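Local coordinates for putative hexose oxidase (Nonomuraea sp. ATCC 39727, PDB 5AWV), which probably oxidises a sugar of teicoplanin-type glycopeptide antibiotics, using a covalently bound flavin-adenine dinucleotide as cofactor, at residues Lys447-Ala450 / Asp451-Glu455; Val461-Asp464 / Val465-Gly468; Pro205-Asp208 / Leu209-Ala212. All coordinates share one frame; numbering follows the deposited sequence.

Contact 1: residues Lys447-Ala450 / Asp451-Glu455; sequences KLYA and DVYAE
Lys447 to Val452 form the last turns of helix 438-452, and Tyr453 follows as the first residue to leave helical geometry; the backbone NH groups of Asp451, Val452 and Tyr453 bond to the carbonyls of Lys447, Leu448 and Tyr449. The first of these bonds, Asp451 N to Lys447 O, is 2.8 Å long. At the helix end the pattern tightens: Ala454 N bonds to Asp451 O, three residues back, at 3.2 Å.

One turn apart, Lys447 and Asp451 form a salt bridge on the flank of the helix that faces helix 377-387. The lysine chain stays extended until its last torsion, and the bend there (chi4 -83°) turns NZ to within 3.0 Å of Asp451 OD2, which it meets nearly along the C-O axis. The amide of Asn386 joins both ends of the ion pair, OD1 bonding to the ammonium and ND2 to the same carboxylate oxygen.

The inward-facing pair is aromatic. Tyr453 presents its CD2-CE2 edge to one face of the Tyr449 ring in a T-shaped arrangement, with centroids 5.0 Å apart and planes at 67°. CD2 stands over the ring centre, 3.9 Å above the plane. Tyr453 CG lies beside its own backbone N (chi1 -62°), which tips the ring back over Tyr449. Between the ion pair and the rings, Leu448 and Val452 lie side by side, with CD1 and CG2 4.1 Å apart.

Both phenols are tied to the antiparallel substrate-domain sheet, Tyr449 OH to Ala368 O on strand 363-371 and Tyr453 OH to Tyr428 OH on strand 424-432. Leu448 and Val452 also pack on Tyr428, while Val452 and Asp451 reach helix 377-387, so the helix end is wedged between sheet and neighbouring helix.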
ATOM      1  N   LYS A 447       7.046 -24.413  -1.248  1.00 20.58           N
ATOM      2  CA  LYS A 447       8.178 -25.280  -0.854  1.00 22.10           C
ATOM      3  C   LYS A 447       9.357 -24.368  -0.470  1.00 16.76           C
ATOM      4  O   LYS A 447       9.998 -24.633   0.500  1.00 19.63           O
ATOM      5  CB  LYS A 447       8.567 -26.299  -1.978  1.00 22.30           C
ATOM      6  CG  LYS A 447       9.691 -27.232  -1.607  1.00 25.50           C
ATOM      7  CD  LYS A 447      10.109 -28.138  -2.786  1.00 29.07           C
ATOM      8  CE  LYS A 447      11.279 -29.025  -2.315  1.00 31.53           C
ATOM      9  NZ  LYS A 447      12.568 -28.263  -2.440  1.00 30.88           N
ATOM     10  N   LEU A 448       9.657 -23.370  -1.292  1.00 17.31           N
ATOM     11  CA  LEU A 448      10.715 -22.390  -1.018  1.00 17.84           C
ATOM     12  C   LEU A 448      10.589 -21.813   0.408  1.00 18.58           C
ATOM     13  O   LEU A 448      11.543 -21.846   1.225  1.00 18.36           O
ATOM     14  CB  LEU A 448      10.669 -21.304  -2.057  1.00 17.66           C
ATOM     15  CG  LEU A 448      11.423 -19.990  -1.762  1.00 17.52           C
ATOM     16  CD1 LEU A 448      12.896 -20.252  -1.628  1.00 16.92           C
ATOM     17  CD2 LEU A 448      11.170 -19.023  -2.907  1.00 17.52           C
ATOM     18  N   TYR A 449       9.343 -21.423   0.748  1.00 17.51           N
ATOM     19  CA  TYR A 449       9.088 -20.771   2.023  1.00 17.48           C
ATOM     20  C   TYR A 449       9.224 -21.722   3.143  1.00 16.70           C
ATOM     21  O   TYR A 449       9.940 -21.446   4.068  1.00 16.46           O
ATOM     22  CB  TYR A 449       7.695 -20.120   1.989  1.00 16.67           C
ATOM     23  CG  TYR A 449       7.383 -19.137   3.080  1.00 16.44           C
ATOM     24  CD1 TYR A 449       7.709 -17.797   2.910  1.00 16.28           C
ATOM     25  CD2 TYR A 449       6.522 -19.495   4.111  1.00 17.37           C
ATOM     26  CE1 TYR A 449       7.259 -16.819   3.796  1.00 17.25           C
ATOM     27  CE2 TYR A 449       6.074 -18.545   5.022  1.00 17.27           C
ATOM     28  CZ  TYR A 449       6.477 -17.206   4.871  1.00 17.45           C
ATOM     29  OH  TYR A 449       6.041 -16.263   5.774  1.00 15.11           O
ATOM     30  N   ALA A 450       8.572 -22.896   3.033  1.00 16.61           N
ATOM     31  CA  ALA A 450       8.629 -23.935   4.050  1.00 17.39           C
ATOM     32  C   ALA A 450      10.068 -24.454   4.257  1.00 18.09           C
ATOM     33  O   ALA A 450      10.482 -24.681   5.394  1.00 20.20           O
ATOM     34  CB  ALA A 450       7.701 -25.092   3.693  1.00 17.13           C
ATOM     35  N   ASP A 451      10.866 -24.499   3.197  1.00 19.98           N
ATOM     36  CA  ASP A 451      12.278 -25.002   3.355  1.00 19.00           C
ATOM     37  C   ASP A 451      13.079 -23.957   4.106  1.00 18.32           C
ATOM     38  O   ASP A 451      13.837 -24.250   5.085  1.00 18.44           O
ATOM     39  CB  ASP A 451      12.942 -25.270   2.026  1.00 19.16           C
ATOM     40  CG  ASP A 451      12.397 -26.527   1.313  1.00 22.23           C
ATOM     41  OD1 ASP A 451      11.591 -27.283   1.873  1.00 24.22           O
ATOM     42  OD2 ASP A 451      12.746 -26.710   0.159  1.00 23.23           O
ATOM     43  N   VAL A 452      12.914 -22.713   3.694  1.00 16.96           N
ATOM     44  CA  VAL A 452      13.614 -21.638   4.403  1.00 17.10           C
ATOM     45  C   VAL A 452      13.282 -21.625   5.881  1.00 15.66           C
ATOM     46  O   VAL A 452      14.179 -21.536   6.702  1.00 15.80           O
ATOM     47  CB  VAL A 452      13.331 -20.265   3.730  1.00 16.79           C
ATOM     48  CG1 VAL A 452      13.834 -19.109   4.563  1.00 17.47           C
ATOM     49  CG2 VAL A 452      13.952 -20.232   2.384  1.00 18.20           C
ATOM     50  N   TYR A 453      11.988 -21.780   6.205  1.00 14.90           N
ATOM     51  CA  TYR A 453      11.507 -21.680   7.569  1.00 16.43           C
ATOM     52  C   TYR A 453      11.282 -23.063   8.209  1.00 18.05           C
ATOM     53  O   TYR A 453      10.567 -23.169   9.213  1.00 14.94           O
ATOM     54  CB  TYR A 453      10.262 -20.764   7.670  1.00 16.35           C
ATOM     55  CG  TYR A 453      10.604 -19.321   7.240  1.00 16.11           C
ATOM     56  CD1 TYR A 453      11.499 -18.530   7.983  1.00 16.15           C
ATOM     57  CD2 TYR A 453      10.095 -18.794   6.073  1.00 17.31           C
ATOM     58  CE1 TYR A 453      11.830 -17.239   7.580  1.00 13.72           C
ATOM     59  CE2 TYR A 453      10.486 -17.525   5.659  1.00 15.45           C
ATOM     60  CZ  TYR A 453      11.308 -16.779   6.422  1.00 14.61           C
ATOM     61  OH  TYR A 453      11.647 -15.514   5.951  1.00 15.25           O
ATOM     62  N   ALA A 454      12.059 -24.067   7.766  1.00 20.34           N
ATOM     63  CA  ALA A 454      11.804 -25.467   8.180  1.00 23.30           C
ATOM     64  C   ALA A 454      12.010 -25.727   9.662  1.00 23.41           C
ATOM     65  O   ALA A 454      11.274 -26.522  10.275  1.00 24.24           O
ATOM     66  CB  ALA A 454      12.574 -26.479   7.307  1.00 25.65           C
ATOM     67  N   GLU A 455      12.908 -25.004  10.264  1.00 23.95           N
ATOM     68  CA  GLU A 455      13.186 -25.195  11.674  1.00 26.59           C
ATOM     69  C   GLU A 455      12.081 -24.599  12.597  1.00 26.25           C
ATOM     70  O   GLU A 455      11.993 -24.959  13.753  1.00 23.13           O
ATOM     71  CB  GLU A 455      14.559 -24.633  12.037  1.00 30.01           C
ATOM     72  CG  GLU A 455      15.743 -25.399  11.429  1.00 39.38           C
ATOM     73  CD  GLU A 455      17.093 -25.132  12.168  1.00 49.76           C
ATOM     74  OE1 GLU A 455      17.288 -24.057  12.814  1.00 53.98           O
ATOM     75  OE2 GLU A 455      17.986 -25.994  12.122  1.00 51.64           O
TER

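Contact 2: residues Val461-Asp464 / Val465-Gly468; sequences VPND and VSDG
Asn463 and Ser466 hold together the tight part of this chain reversal, in which the runs 461-464 and 465-468 double back on each other with directions 150° apart. Asn463 N donates to Ser466 O at 2.8 Å, and in return Asn463 OD1 takes the backbone NH of Ser466 at 2.8 Å in a nearly straight bond (N-H...O 168°). A second donor, Val465 N, reaches the same oxygen at 2.9 Å from above the amide plane. Asn463 CG sits between its backbone N and carbonyl carbon (chi1 64°), which folds the amide back over the bend and lets one oxygen grip two NH groups. Ser466 O has an additional partner, the CA-H of Pro462, in a CH...O contact of 3.3 Å. Ser466 CB also rests against Val461 O.

The bond from Val465 N to Asn463 OD1 makes this an Asx turn, here extended by the bond from Ser466. The reversal hugs the edge of the substrate-domain sheet: Asp467 and Gly468 pair through their backbones with Tyr370 at the end of strand 363-371, and Val465 with Arg372 just beyond it. The chain then runs directly on to Tyr470 and Asn472, which bind FAD.

Fewer direct bonds join Pro462 and Asp467. Pro462 CB lies 3.5 Å from Asp467 OD1, and its CG passes Gly468 N at 3.8 Å. A water lies 2.8 Å from both Asn463 O and Asp467 OD1 and can donate to either, though it has more acceptors within reach than protons. The buried Asp467 carboxylate also makes a salt bridge to Lys496. The solvent side is at the bend, where exposed Asp464 pairs with Lys373.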
ATOM      1  N   VAL A 461       8.532 -17.526  12.468  1.00 16.88           N
ATOM      2  CA  VAL A 461       8.278 -17.328  13.858  1.00 16.90           C
ATOM      3  C   VAL A 461       9.320 -16.365  14.372  1.00 16.21           C
ATOM      4  O   VAL A 461      10.533 -16.547  14.099  1.00 15.74           O
ATOM      5  CB  VAL A 461       8.391 -18.649  14.684  1.00 17.38           C
ATOM      6  CG1 VAL A 461       8.215 -18.391  16.167  1.00 20.09           C
ATOM      7  CG2 VAL A 461       7.342 -19.598  14.210  1.00 17.67           C
ATOM      8  N   PRO A 462       8.870 -15.329  15.108  1.00 16.64           N
ATOM      9  CA  PRO A 462       9.834 -14.473  15.758  1.00 16.31           C
ATOM     10  C   PRO A 462      10.867 -15.153  16.601  1.00 18.44           C
ATOM     11  O   PRO A 462      10.550 -15.845  17.585  1.00 17.60           O
ATOM     12  CB  PRO A 462       8.987 -13.455  16.529  1.00 18.04           C
ATOM     13  CG  PRO A 462       7.735 -13.376  15.768  1.00 18.06           C
ATOM     14  CD  PRO A 462       7.499 -14.778  15.240  1.00 17.61           C
ATOM     15  N   ASN A 463      12.113 -14.974  16.209  1.00 17.02           N
ATOM     16  CA  ASN A 463      13.220 -15.545  17.008  1.00 18.18           C
ATOM     17  C   ASN A 463      14.425 -14.670  16.885  1.00 18.21           C
ATOM     18  O   ASN A 463      14.253 -13.487  16.685  1.00 18.61           O
ATOM     19  CB  ASN A 463      13.438 -17.029  16.657  1.00 16.41           C
ATOM     20  CG  ASN A 463      13.871 -17.262  15.229  1.00 19.05           C
ATOM     21  OD1 ASN A 463      14.213 -16.346  14.472  1.00 17.67           O
ATOM     22  ND2 ASN A 463      13.839 -18.550  14.829  1.00 20.47           N
ATOM     23  N   ASP A 464      15.648 -15.177  17.047  1.00 18.00           N
ATOM     24  CA  ASP A 464      16.830 -14.327  16.909  1.00 19.83           C
ATOM     25  C   ASP A 464      16.969 -13.799  15.528  1.00 19.85           C
ATOM     26  O   ASP A 464      17.576 -12.763  15.379  1.00 20.46           O
ATOM     27  CB  ASP A 464      18.152 -15.116  17.236  1.00 24.52           C
ATOM     28  CG  ASP A 464      19.272 -14.224  17.752  1.00 31.31           C
ATOM     29  OD1 ASP A 464      19.026 -13.341  18.667  1.00 36.59           O
ATOM     30  OD2 ASP A 464      20.470 -14.472  17.322  1.00 40.77           O
ATOM     31  N   VAL A 465      16.535 -14.568  14.519  1.00 19.04           N
ATOM     32  CA  VAL A 465      16.784 -14.219  13.155  1.00 19.99           C
ATOM     33  C   VAL A 465      15.579 -13.606  12.512  1.00 17.40           C
ATOM     34  O   VAL A 465      15.712 -12.587  11.811  1.00 16.98           O
ATOM     35  CB  VAL A 465      17.267 -15.433  12.292  1.00 20.24           C
ATOM     36  CG1 VAL A 465      17.394 -15.029  10.835  1.00 20.96           C
ATOM     37  CG2 VAL A 465      18.631 -15.885  12.791  1.00 21.51           C
ATOM     38  N   SER A 466      14.450 -14.240  12.667  1.00 16.39           N
ATOM     39  CA  SER A 466      13.195 -13.727  12.013  1.00 16.29           C
ATOM     40  C   SER A 466      12.299 -12.914  12.968  1.00 16.34           C
ATOM     41  O   SER A 466      12.422 -13.030  14.208  1.00 14.29           O
ATOM     42  CB  SER A 466      12.407 -14.883  11.452  1.00 18.99           C
ATOM     43  OG  SER A 466      13.045 -15.360  10.266  1.00 22.99           O
ATOM     44  N   ASP A 467      11.373 -12.121  12.365  1.00 15.38           N
ATOM     45  CA  ASP A 467      10.438 -11.354  13.158  1.00 15.92           C
ATOM     46  C   ASP A 467       9.012 -11.267  12.649  1.00 14.43           C
ATOM     47  O   ASP A 467       8.387 -10.237  12.745  1.00 15.09           O
ATOM     48  CB  ASP A 467      11.027  -9.957  13.475  1.00 16.13           C
ATOM     49  CG  ASP A 467      10.613  -9.461  14.835  1.00 18.80           C
ATOM     50  OD1 ASP A 467      10.290 -10.316  15.718  1.00 18.82           O
ATOM     51  OD2 ASP A 467      10.512  -8.233  15.043  1.00 20.74           O
ATOM     52  N   GLY A 468       8.484 -12.404  12.213  1.00 13.58           N
ATOM     53  CA  GLY A 468       7.161 -12.504  11.682  1.00 14.09           C
ATOM     54  C   GLY A 468       6.991 -11.897  10.293  1.00 13.47           C
ATOM     55  O   GLY A 468       7.917 -11.965   9.514  1.00 13.61           O
TER
HETATM   56  O   HOH W   1      12.128 -11.766  17.226  1.00 19.08           O

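Contact 3: residues Pro205-Asp208 / Leu209-Ala212; sequences PHHD and LWWA
His207 and Trp210 lie alongside each other and point the same way, with the indole's CE3 lying over one face of the imidazole. Trp210 CE3 sits 3.6 Å from the imidazole plane, offset toward the rim, while CZ3 comes within 3.6 Å of His207 NE2, which also makes a weak hydrogen bond to Arg200 O. The planes are inclined at 38°, so the rings meet obliquely. With CG anti to the backbone N (chi1 157°), the indole swings out from the helix alongside the His207 ring, and its CE3 edge also meets His207 O at 3.4 Å.

Next come the first backbone bonds of helix 207-212. His206 occupies the N-cap position, and its carbonyl receives a weak bond from Trp210 N; Trp211 N to His207 O is firmer at 2.8 Å, followed by Ala212 N to Asp208 O. Asp208 OD1 adds a weak bond of 3.0 Å to Leu209 N.

This short helix belongs to the FAD-binding part of the fold, in the connection from strand 193-199 to strand 223-229. Leu209 packs on Ile196 and Ala198 of the former strand and on Tyr509 of helix 499-509.

In the outer shell, the hydroxyl of Tyr509 bonds to both His206 ND1 and Asp208 OD1. The indole NH groups are fixed by carbonyls, Trp210 NE1 by Leu179 O and Trp211 NE1 by Ala413 O, while Arg501 makes a cation-pi contact with Trp211.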
ATOM      1  N   PRO A 205      -9.968  10.977  23.063  1.00 20.92           N
ATOM      2  CA  PRO A 205     -10.805   9.974  23.598  1.00 23.53           C
ATOM      3  C   PRO A 205     -10.975   8.762  22.703  1.00 24.55           C
ATOM      4  O   PRO A 205     -11.551   7.755  23.139  1.00 21.17           O
ATOM      5  CB  PRO A 205     -12.106  10.683  23.783  1.00 25.73           C
ATOM      6  CG  PRO A 205     -12.103  11.691  22.736  1.00 28.07           C
ATOM      7  CD  PRO A 205     -10.725  12.187  22.743  1.00 28.08           C
ATOM      8  N   HIS A 206     -10.474   8.844  21.453  1.00 22.84           N
ATOM      9  CA  HIS A 206     -10.420   7.660  20.571  1.00 20.29           C
ATOM     10  C   HIS A 206      -9.009   7.385  20.095  1.00 18.47           C
ATOM     11  O   HIS A 206      -8.802   6.847  18.968  1.00 17.05           O
ATOM     12  CB  HIS A 206     -11.360   7.921  19.398  1.00 23.46           C
ATOM     13  CG  HIS A 206     -12.742   8.240  19.847  1.00 26.83           C
ATOM     14  ND1 HIS A 206     -13.588   7.279  20.342  1.00 30.80           N
ATOM     15  CD2 HIS A 206     -13.416   9.412  19.906  1.00 26.68           C
ATOM     16  CE1 HIS A 206     -14.735   7.843  20.696  1.00 30.31           C
ATOM     17  NE2 HIS A 206     -14.646   9.134  20.452  1.00 29.61           N
ATOM     18  N   HIS A 207      -8.078   7.631  20.979  1.00 18.35           N
ATOM     19  CA  HIS A 207      -6.637   7.395  20.746  1.00 19.75           C
ATOM     20  C   HIS A 207      -6.394   5.947  20.309  1.00 18.95           C
ATOM     21  O   HIS A 207      -5.515   5.738  19.426  1.00 18.51           O
ATOM     22  CB  HIS A 207      -5.811   7.652  22.026  1.00 20.11           C
ATOM     23  CG  HIS A 207      -4.354   7.794  21.782  1.00 19.71           C
ATOM     24  ND1 HIS A 207      -3.439   6.847  22.164  1.00 24.39           N
ATOM     25  CD2 HIS A 207      -3.654   8.754  21.156  1.00 22.86           C
ATOM     26  CE1 HIS A 207      -2.225   7.251  21.878  1.00 22.97           C
ATOM     27  NE2 HIS A 207      -2.318   8.430  21.310  1.00 27.76           N
ATOM     28  N   ASP A 208      -7.123   5.001  20.914  1.00 16.90           N
ATOM     29  CA  ASP A 208      -7.110   3.591  20.545  1.00 17.36           C
ATOM     30  C   ASP A 208      -7.403   3.297  19.052  1.00 17.04           C
ATOM     31  O   ASP A 208      -6.698   2.500  18.415  1.00 14.83           O
ATOM     32  CB  ASP A 208      -7.930   2.694  21.472  1.00 19.36           C
ATOM     33  CG  ASP A 208      -9.466   3.035  21.503  1.00 23.92           C
ATOM     34  OD1 ASP A 208      -9.849   4.187  21.108  1.00 23.90           O
ATOM     35  OD2 ASP A 208     -10.272   2.122  21.917  1.00 24.70           O
ATOM     36  N   LEU A 209      -8.443   3.923  18.489  1.00 16.45           N
ATOM     37  CA  LEU A 209      -8.749   3.848  17.079  1.00 16.61           C
ATOM     38  C   LEU A 209      -7.625   4.383  16.156  1.00 15.59           C
ATOM     39  O   LEU A 209      -7.401   3.774  15.092  1.00 16.06           O
ATOM     40  CB  LEU A 209     -10.091   4.531  16.721  1.00 17.23           C
ATOM     41  CG  LEU A 209     -10.641   4.284  15.323  1.00 17.17           C
ATOM     42  CD1 LEU A 209     -10.998   2.820  15.178  1.00 18.37           C
ATOM     43  CD2 LEU A 209     -11.863   5.128  15.083  1.00 19.10           C
ATOM     44  N   TRP A 210      -7.059   5.521  16.489  1.00 16.15           N
ATOM     45  CA  TRP A 210      -5.948   6.163  15.772  1.00 16.84           C
ATOM     46  C   TRP A 210      -4.809   5.089  15.815  1.00 18.35           C
ATOM     47  O   TRP A 210      -4.216   4.735  14.817  1.00 16.47           O
ATOM     48  CB  TRP A 210      -5.450   7.420  16.464  1.00 16.76           C
ATOM     49  CG  TRP A 210      -4.059   7.720  16.070  1.00 16.60           C
ATOM     50  CD1 TRP A 210      -3.674   8.251  14.882  1.00 15.55           C
ATOM     51  CD2 TRP A 210      -2.844   7.381  16.789  1.00 15.85           C
ATOM     52  NE1 TRP A 210      -2.291   8.275  14.825  1.00 16.37           N
ATOM     53  CE2 TRP A 210      -1.766   7.719  15.961  1.00 15.10           C
ATOM     54  CE3 TRP A 210      -2.580   6.811  18.036  1.00 14.85           C
ATOM     55  CZ2 TRP A 210      -0.434   7.579  16.354  1.00 16.12           C
ATOM     56  CZ3 TRP A 210      -1.283   6.632  18.417  1.00 15.19           C
ATOM     57  CH2 TRP A 210      -0.194   7.000  17.565  1.00 16.39           C
ATOM     58  N   TRP A 211      -4.467   4.639  17.023  1.00 15.83           N
ATOM     59  CA  TRP A 211      -3.386   3.663  17.176  1.00 14.72           C
ATOM     60  C   TRP A 211      -3.591   2.371  16.281  1.00 13.38           C
ATOM     61  O   TRP A 211      -2.639   1.928  15.618  1.00 15.15           O
ATOM     62  CB  TRP A 211      -3.166   3.278  18.672  1.00 13.95           C
ATOM     63  CG  TRP A 211      -2.089   2.239  18.892  1.00 13.32           C
ATOM     64  CD1 TRP A 211      -0.776   2.457  19.055  1.00 15.26           C
ATOM     65  CD2 TRP A 211      -2.262   0.841  18.832  1.00 12.68           C
ATOM     66  NE1 TRP A 211      -0.107   1.247  19.251  1.00 13.80           N
ATOM     67  CE2 TRP A 211      -0.993   0.247  19.036  1.00 13.80           C
ATOM     68  CE3 TRP A 211      -3.370   0.030  18.669  1.00 13.34           C
ATOM     69  CZ2 TRP A 211      -0.813  -1.143  19.118  1.00 14.74           C
ATOM     70  CZ3 TRP A 211      -3.197  -1.379  18.709  1.00 15.07           C
ATOM     71  CH2 TRP A 211      -1.927  -1.931  18.979  1.00 14.49           C
ATOM     72  N   ALA A 212      -4.790   1.855  16.171  1.00 12.54           N
ATOM     73  CA  ALA A 212      -4.997   0.681  15.436  1.00 13.25           C
ATOM     74  C   ALA A 212      -4.720   0.877  13.925  1.00 14.76           C
ATOM     75  O   ALA A 212      -4.510  -0.114  13.193  1.00 13.62           O
ATOM     76  CB  ALA A 212      -6.360   0.160  15.617  1.00 13.96           C
TER

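From the N terminus, contact 3 comes first, at the start of helix 207-212 between two strands of the FAD-binding part. Contact 1 follows far along the chain at the C-terminal end of helix 438-452, and contact 2 turns the chain in the loop shortly after it. The three lie in series, each closing before the next opens, so none nests or crosses. Contacts 1 and 2 touch, Tyr453 CE1 lying 3.5 Å from Ser466 OG, and together they join helix 438-452 and its following loop to edge strand 363-371. Contact 3 stands apart: its centre is about 37 Å from that of contact 1 and about 28 Å from that of contact 2.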